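Local coordinates for protein endonuclease V isoform X2 (Ciona intestinalis, PDB 6OZI) that probably cleaves RNA strands near inosine in a metal-dependent reaction, as an endonuclease V of the RNase H clan, at residues Q96-L101 with S136-I141. The protein carries 1 engineered substitution. Residues are numbered along the deposited sequence; the frame is centred on the assembly and turned at random.
Sequences QELQLL and SNTRTI
Leu98 meets Ser136 and Thr138 through aliphatic carbons, and between the two segments no ring or amide takes part. One methyl does the work. Leu98 CD2 lies 3.7 Å from Ser136 CB and 3.7 Å from Thr138 CG2. Ser136 CB and Thr138 CG2 are 3.9 Å apart, and CD2 sits in the notch between them. Leu98 and Thr138 approach tip to tip. The leucine extends off its helix with CG anti to the backbone N (chi1 -179°), which turns the side chain toward Ser136 and Thr138. Both of these residues are modelled in two conformers, so the 2.7 Å bond from Thr138 OG1 to Ser136 OG is doubtful. In the conformer described, Ser136 OG is also hydrogen-bonded to Leu132 O, one helical turn back. Asn137, between them, has positive phi (53°) and closes helix 128-136 with a Schellman motif. The chain then enters strand 140-144. The contact therefore joins the C-terminal half of helix 86-104 to the turn that links helix 128-136 to a central strand of the RNase H-like sheet. Phe94, from the same helix as Leu98, also touches Ser136 and Thr138. Leu98 further rests on Phe113 of strand 112-116, while its neighbour Glu97 hydrogen-bonds to Ser55, Asn71 and Thr73 on strands 52-61 and 67-76.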
# COMPACT_ATOMS: atom_id res chain seq x y z
N GLN A 96 -14.46 -4.75 24.56
CA GLN A 96 -13.27 -4.48 25.37
C GLN A 96 -12.73 -3.07 25.11
O GLN A 96 -12.44 -2.33 26.06
CB GLN A 96 -12.21 -5.55 25.12
CG GLN A 96 -12.57 -6.91 25.71
CD GLN A 96 -12.85 -6.85 27.21
OE1 GLN A 96 -12.20 -6.12 27.96
NE2 GLN A 96 -13.84 -7.63 27.65
N GLU A 97 -12.56 -2.70 23.83
CA GLU A 97 -12.09 -1.35 23.53
C GLU A 97 -13.02 -0.31 24.13
O GLU A 97 -12.57 0.68 24.72
CB GLU A 97 -11.97 -1.13 22.02
CG GLU A 97 -10.85 -1.90 21.32
CD GLU A 97 -9.46 -1.35 21.64
OE1 GLU A 97 -9.34 -0.33 22.35
OE2 GLU A 97 -8.47 -1.95 21.17
N LEU A 98 -14.34 -0.52 24.00
CA LEU A 98 -15.32 0.44 24.49
C LEU A 98 -15.21 0.59 26.00
O LEU A 98 -15.25 1.71 26.53
CB LEU A 98 -16.72 -0.00 24.10
CG LEU A 98 -17.87 0.92 24.52
CD1 LEU A 98 -17.75 2.25 23.79
CD2 LEU A 98 -19.22 0.27 24.24
N GLN A 99 -15.12 -0.54 26.72
CA GLN A 99 -14.98 -0.49 28.17
C GLN A 99 -13.71 0.25 28.57
O GLN A 99 -13.71 1.03 29.53
CB GLN A 99 -15.01 -1.91 28.72
CG GLN A 99 -14.37 -2.09 30.08
CD GLN A 99 -14.61 -3.49 30.65
OE1 GLN A 99 -14.38 -4.50 29.98
NE2 GLN A 99 -15.04 -3.54 31.91
N LEU A 100 -12.61 0.01 27.84
CA LEU A 100 -11.38 0.75 28.10
C LEU A 100 -11.56 2.25 27.88
O LEU A 100 -11.12 3.06 28.70
CB LEU A 100 -10.26 0.20 27.22
CG LEU A 100 -8.86 0.76 27.40
CD1 LEU A 100 -8.46 0.72 28.86
CD2 LEU A 100 -7.92 -0.07 26.57
N LEU A 101 -12.21 2.64 26.78
CA LEU A 101 -12.46 4.05 26.52
C LEU A 101 -13.30 4.67 27.64
O LEU A 101 -12.98 5.76 28.13
CB LEU A 101 -13.16 4.22 25.17
CG LEU A 101 -13.76 5.59 24.85
CD1 LEU A 101 -12.68 6.66 24.75
CD2 LEU A 101 -14.56 5.52 23.56
N SER A 136 -24.01 -3.25 22.86
CA SER A 136 -23.31 -2.30 23.72
C SER A 136 -24.15 -1.09 24.09
O SER A 136 -23.66 -0.21 24.81
CB SER A 136 -22.01 -1.83 23.05
OG SER A 136 -22.28 -1.26 21.78
N ASN A 137 -25.41 -1.02 23.64
CA ASN A 137 -26.27 0.15 23.84
C ASN A 137 -25.57 1.42 23.36
O ASN A 137 -25.52 2.44 24.05
CB ASN A 137 -26.71 0.29 25.30
CG ASN A 137 -27.75 1.40 25.49
OD1 ASN A 137 -28.54 1.69 24.58
ND2 ASN A 137 -27.73 2.04 26.65
N THR A 138 -25.01 1.36 22.15
CA THR A 138 -24.32 2.50 21.58
C THR A 138 -24.84 2.77 20.18
O THR A 138 -25.27 1.86 19.46
CB THR A 138 -22.78 2.31 21.54
OG1 THR A 138 -22.43 1.22 20.68
CG2 THR A 138 -22.22 2.07 22.93
N ARG A 139 -24.83 4.05 19.82
CA ARG A 139 -25.28 4.49 18.51
C ARG A 139 -24.21 4.20 17.46
O ARG A 139 -23.05 4.57 17.63
CB ARG A 139 -25.60 5.99 18.55
CG ARG A 139 -26.24 6.55 17.30
CD ARG A 139 -26.77 7.96 17.58
NE ARG A 139 -27.86 7.97 18.56
CZ ARG A 139 -27.73 8.32 19.84
NH1 ARG A 139 -26.55 8.70 20.31
NH2 ARG A 139 -28.78 8.29 20.64
N THR A 140 -24.61 3.51 16.38
CA THR A 140 -23.66 3.08 15.36
C THR A 140 -24.20 3.31 13.96
O THR A 140 -25.41 3.25 13.71
CB THR A 140 -23.33 1.59 15.50
OG1 THR A 140 -24.54 0.84 15.35
CG2 THR A 140 -22.72 1.31 16.86
N ILE A 141 -23.27 3.51 13.03
CA ILE A 141 -23.55 3.65 11.61
C ILE A 141 -22.70 2.61 10.87
O ILE A 141 -21.53 2.40 11.21
CB ILE A 141 -23.23 5.07 11.12
CG1 ILE A 141 -24.15 6.07 11.82
CG2 ILE A 141 -23.34 5.17 9.61
CD1 ILE A 141 -23.70 7.49 11.70